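PDB 1TZ7: 4-alpha-glucanotransferase from Aquifex aeolicus, which belongs to the amylomaltase (disproportionating enzyme) family of glucanotransferases, built round a (beta/alpha)8 barrel with additional helices and a small antiparallel sheet. Local coordinates for residues 336-339 with 340-344; 357-360 with 361-364. All coordinates share one frame; numbering follows the deposited sequence.

Contact 1: residues 336-339 with 340-344; sequences TLFK and KLLSY
Leu337 and Leu341, one turn apart on helix 334-344, meet through their methyl ends: CD1 of Leu337 lies 3.7 Å from CD1 of Leu341, and the two branches cross obliquely. Leu337 starts away from the next turn, but with CG anti to its own amide nitrogen (chi1 166°) the chain runs beside the carbonyl carbon and its end swings back to Leu341. CD1 of Leu341 also lies 4.1 Å from CD2 of the Phe338 ring, approaching obliquely. Leu342 comes to that ring differently: its CD2 lies at the edge, near the ring plane. Leu337, Phe338 and Leu341 are buried. Leu337 packs against Trp278 and Trp289, Leu341 against Ile290 of helix 287-297, and Phe338 stacks edge-to-face with Phe311.

The backbone bonds are those of an alpha-helix, i to i+4. Leu341 N to Leu337 O and Leu342 N to Phe338 O are both 2.9 Å, whereas Lys340 N to Thr336 O is weak at 3.4 Å. Near the C-terminal end the carbonyl of Lys339 takes two donors from one residue. The hydroxyl OG of Ser343 gives Lys339 O a 2.9 Å bond, and the amide N of Ser343 adds a weak one at 3.2 Å. The hydroxyl can turn back on the preceding turn because OG stands beside the serine nitrogen (chi1 -68°).

Two other polar ends find partners beyond these residues: Lys340 NZ bonds Gly285 O, and Thr336 OG1 bonds Pro333 O just before the helix. The chemistry is that of an amphipathic helix, with Leu337, Phe338 and Leu341 turned into the protein, Leu342 at the margin, and Thr336, Lys339 and Ser343 on the exposed side, where the serine hydroxyl supplements a weak backbone bond in the last turn.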
loop_
_atom_site.group_PDB
_atom_site.type_symbol
_atom_site.label_atom_id
_atom_site.label_comp_id
_atom_site.label_asym_id
_atom_site.label_seq_id
_atom_site.Cartn_x
_atom_site.Cartn_y
_atom_site.Cartn_z
ATOM N N THR A 336 3.311 1.172 -24.298
ATOM C CA THR A 336 4.657 0.611 -24.444
ATOM C C THR A 336 5.138 -0.029 -23.145
ATOM O O THR A 336 5.780 -1.074 -23.164
ATOM C CB THR A 336 5.664 1.706 -24.901
ATOM O OG1 THR A 336 5.084 3.003 -24.755
ATOM C CG2 THR A 336 5.939 1.601 -26.379
ATOM N N LEU A 337 4.821 0.605 -22.019
ATOM C CA LEU A 337 5.254 0.116 -20.713
ATOM C C LEU A 337 4.637 -1.233 -20.399
ATOM O O LEU A 337 5.319 -2.147 -19.956
ATOM C CB LEU A 337 4.877 1.116 -19.611
ATOM C CG LEU A 337 4.960 0.581 -18.173
ATOM C CD1 LEU A 337 6.386 0.251 -17.811
ATOM C CD2 LEU A 337 4.375 1.581 -17.189
ATOM N N PHE A 338 3.340 -1.354 -20.611
ATOM C CA PHE A 338 2.635 -2.538 -20.177
ATOM C C PHE A 338 2.824 -3.702 -21.157
ATOM O O PHE A 338 2.742 -4.853 -20.764
ATOM C CB PHE A 338 1.158 -2.238 -19.944
ATOM C CG PHE A 338 0.876 -1.656 -18.588
ATOM C CD1 PHE A 338 0.610 -0.306 -18.438
ATOM C CD2 PHE A 338 0.902 -2.457 -17.459
ATOM C CE1 PHE A 338 0.363 0.226 -17.186
ATOM C CE2 PHE A 338 0.657 -1.926 -16.213
ATOM C CZ PHE A 338 0.389 -0.586 -16.077
ATOM N N LYS A 339 3.098 -3.390 -22.423
ATOM C CA LYS A 339 3.482 -4.422 -23.396
ATOM C C LYS A 339 4.749 -5.138 -22.931
ATOM O O LYS A 339 4.845 -6.366 -23.004
ATOM C CB LYS A 339 3.708 -3.810 -24.781
ATOM C CG LYS A 339 3.985 -4.856 -25.889
ATOM C CD LYS A 339 3.847 -4.259 -27.288
ATOM C CE LYS A 339 3.769 -5.349 -28.373
ATOM N NZ LYS A 339 4.305 -6.655 -27.914
ATOM N N LYS A 340 5.715 -4.365 -22.444
ATOM C CA LYS A 340 6.958 -4.931 -21.935
ATOM C C LYS A 340 6.749 -5.630 -20.593
ATOM O O LYS A 340 7.284 -6.707 -20.368
ATOM C CB LYS A 340 8.029 -3.850 -21.797
ATOM C CG LYS A 340 9.380 -4.256 -22.349
ATOM C CD LYS A 340 10.493 -3.913 -21.398
ATOM C CE LYS A 340 11.815 -4.502 -21.856
ATOM N NZ LYS A 340 12.881 -3.480 -21.936
ATOM N N LEU A 341 5.965 -5.013 -19.704
ATOM C CA LEU A 341 5.712 -5.591 -18.374
ATOM C C LEU A 341 4.978 -6.934 -18.479
ATOM O O LEU A 341 5.273 -7.862 -17.735
ATOM C CB LEU A 341 4.904 -4.621 -17.489
ATOM C CG LEU A 341 5.668 -3.424 -16.889
ATOM C CD1 LEU A 341 4.736 -2.578 -16.034
ATOM C CD2 LEU A 341 6.872 -3.885 -16.070
ATOM N N LEU A 342 4.027 -7.029 -19.402
ATOM C CA LEU A 342 3.242 -8.259 -19.563
ATOM C C LEU A 342 4.033 -9.331 -20.335
ATOM O O LEU A 342 3.685 -10.497 -20.305
ATOM C CB LEU A 342 1.892 -7.973 -20.268
ATOM C CG LEU A 342 0.647 -7.723 -19.360
ATOM C CD1 LEU A 342 0.601 -8.669 -18.157
ATOM C CD2 LEU A 342 0.588 -6.306 -18.904
ATOM N N SER A 343 5.093 -8.918 -21.024
ATOM C CA SER A 343 6.015 -9.865 -21.641
ATOM C C SER A 343 6.936 -10.473 -20.586
ATOM O O SER A 343 7.229 -11.672 -20.616
ATOM C CB SER A 343 6.846 -9.185 -22.720
ATOM O OG SER A 343 6.052 -8.823 -23.821
ATOM N N TYR A 344 7.382 -9.635 -19.657
ATOM C CA TYR A 344 8.236 -10.073 -18.554
ATOM C C TYR A 344 7.428 -10.840 -17.510
ATOM O O TYR A 344 7.942 -11.771 -16.873
ATOM C CB TYR A 344 8.903 -8.861 -17.886
ATOM C CG TYR A 344 10.216 -8.458 -18.505
ATOM C CD1 TYR A 344 10.330 -8.259 -19.877
ATOM C CD2 TYR A 344 11.345 -8.271 -17.720
ATOM C CE1 TYR A 344 11.528 -7.889 -20.445
ATOM C CE2 TYR A 344 12.554 -7.899 -18.279
ATOM C CZ TYR A 344 12.644 -7.707 -19.634
ATOM O OH TYR A 344 13.841 -7.344 -20.188
#

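Contact 2: residues 357-360 with 361-364; sequences FITD and EVRY
Thr359 is the N-cap of helix 360-368, and the contact is the first turn of that helix folded against the residues leading into it. The close-packed part lies between Ile358 and Arg363, whose side chains cross at about a right angle. CG1 of Ile358 sits over one face of the guanidinium, offset toward its rim, and CG2 of Ile358 comes within 3.4 Å of Arg363 NH1. CG1 of Ile358 also reaches CB of Val362, the buried residue of this turn, at 4.3 Å. Two backbone bonds close the turn: Arg363 N to Thr359 O at 3.1 Å, with the donor in the carbonyl plane, and Tyr364 N to Asp360 O at 2.9 Å.

The surface side is held more loosely, by polar and charged groups. Glu361 OE1 stands 3.2 Å from Thr359 OG1, at best a weak hydrogen bond, since the threonine proton has another acceptor within reach. Glu361 OE2 makes a long, weak ion pair with Lys331 NZ. Arg363 NH1 likewise has a long, weak pairing with Glu387. A bend at chi3 (-114°) carries NE of Arg363 round to the Asp360 carboxylate, and with it brings the rest of the guanidinium across Ile358. The salt bridge between exposed Asp360 and partly exposed Arg363 spans one turn, and the carboxylate and guanidinium planes lie 69° from each other. Arg363 NE donates to the anti lone pair of Asp360 OD2 over 3.2 Å, and that oxygen is tilted 23° out of the guanidinium plane.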
loop_
_atom_site.group_PDB
_atom_site.type_symbol
_atom_site.label_atom_id
_atom_site.label_comp_id
_atom_site.label_asym_id
_atom_site.label_seq_id
_atom_site.Cartn_x
_atom_site.Cartn_y
_atom_site.Cartn_z
ATOM N N PHE A 357 -11.101 10.474 -12.165
ATOM C CA PHE A 357 -10.469 11.018 -13.372
ATOM C C PHE A 357 -10.297 9.947 -14.445
ATOM O O PHE A 357 -9.272 9.896 -15.119
ATOM C CB PHE A 357 -9.106 11.645 -13.033
ATOM C CG PHE A 357 -9.156 12.635 -11.908
ATOM C CD1 PHE A 357 -9.637 13.922 -12.118
ATOM C CD2 PHE A 357 -8.724 12.281 -10.631
ATOM C CE1 PHE A 357 -9.686 14.839 -11.076
ATOM C CE2 PHE A 357 -8.772 13.197 -9.588
ATOM C CZ PHE A 357 -9.254 14.475 -9.811
ATOM N N ILE A 358 -11.304 9.098 -14.605
ATOM C CA ILE A 358 -11.248 8.044 -15.609
ATOM C C ILE A 358 -11.837 8.529 -16.939
ATOM O O ILE A 358 -12.913 9.120 -16.976
ATOM C CB ILE A 358 -11.982 6.760 -15.108
ATOM C CG1 ILE A 358 -11.744 5.603 -16.075
ATOM C CG2 ILE A 358 -13.489 7.015 -14.933
ATOM C CD1 ILE A 358 -11.811 4.247 -15.422
ATOM N N THR A 359 -11.104 8.288 -18.023
ATOM C CA THR A 359 -11.619 8.497 -19.375
ATOM C C THR A 359 -11.630 7.176 -20.137
ATOM O O THR A 359 -11.139 6.158 -19.640
ATOM C CB THR A 359 -10.749 9.511 -20.129
ATOM O OG1 THR A 359 -9.400 9.034 -20.205
ATOM C CG2 THR A 359 -10.640 10.836 -19.362
ATOM N N ASP A 360 -12.184 7.201 -21.346
ATOM C CA ASP A 360 -12.229 6.013 -22.199
ATOM C C ASP A 360 -10.826 5.597 -22.663
ATOM O O ASP A 360 -10.573 4.428 -22.893
ATOM C CB ASP A 360 -13.128 6.265 -23.415
ATOM C CG ASP A 360 -14.611 6.152 -23.084
ATOM O OD1 ASP A 360 -15.440 6.579 -23.913
ATOM O OD2 ASP A 360 -15.036 5.651 -22.020
ATOM N N GLU A 361 -9.925 6.572 -22.797
ATOM C CA GLU A 361 -8.520 6.281 -23.086
ATOM C C GLU A 361 -7.929 5.396 -22.006
ATOM O O GLU A 361 -7.208 4.449 -22.303
ATOM C CB GLU A 361 -7.707 7.567 -23.182
ATOM C CG GLU A 361 -8.071 8.450 -24.355
ATOM C CD GLU A 361 -8.710 9.753 -23.925
ATOM O OE1 GLU A 361 -9.809 9.708 -23.327
ATOM O OE2 GLU A 361 -8.114 10.822 -24.181
ATOM N N VAL A 362 -8.242 5.711 -20.748
ATOM C CA VAL A 362 -7.754 4.933 -19.611
ATOM C C VAL A 362 -8.363 3.545 -19.606
ATOM O O VAL A 362 -7.664 2.560 -19.394
ATOM C CB VAL A 362 -8.078 5.629 -18.258
ATOM C CG1 VAL A 362 -7.634 4.756 -17.081
ATOM C CG2 VAL A 362 -7.410 7.000 -18.186
ATOM N N ARG A 363 -9.677 3.467 -19.838
ATOM C CA ARG A 363 -10.378 2.179 -19.850
ATOM C C ARG A 363 -9.838 1.284 -20.970
ATOM O O ARG A 363 -9.695 0.087 -20.792
ATOM C CB ARG A 363 -11.884 2.386 -20.024
ATOM C CG ARG A 363 -12.573 3.000 -18.812
ATOM C CD ARG A 363 -14.079 3.214 -18.993
ATOM N NE ARG A 363 -14.428 4.635 -18.998
ATOM C CZ ARG A 363 -14.944 5.293 -17.958
ATOM N NH1 ARG A 363 -15.182 4.666 -16.807
ATOM N NH2 ARG A 363 -15.222 6.585 -18.070
ATOM N N TYR A 364 -9.529 1.885 -22.117
ATOM C CA TYR A 364 -8.972 1.136 -23.235
ATOM C C TYR A 364 -7.594 0.580 -22.917
ATOM O O TYR A 364 -7.288 -0.537 -23.275
ATOM C CB TYR A 364 -8.887 1.997 -24.481
ATOM C CG TYR A 364 -8.496 1.210 -25.708
ATOM C CD1 TYR A 364 -9.399 0.344 -26.315
ATOM C CD2 TYR A 364 -7.216 1.314 -26.252
ATOM C CE1 TYR A 364 -9.046 -0.391 -27.437
ATOM C CE2 TYR A 364 -6.853 0.581 -27.376
ATOM C CZ TYR A 364 -7.778 -0.271 -27.964
ATOM O OH TYR A 364 -7.436 -1.001 -29.076
#

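The two contacts follow in series along the chain: contact 1 closes within helix 334-344, strand 350-352 comes next, and contact 2 opens in the loop after that strand and runs into helix 360-368. Their centres are 19 Å apart and their nearest atoms about 9 Å, so they do not touch, though both lie on the same side of the chain's centre. Strand 350-352, between them, belongs to the eight-stranded parallel sheet of the barrel, next to strand 302-305. The contacts therefore bracket one barrel strand, contact 1 in the helix leading to it and contact 2 at the start of the helix following it.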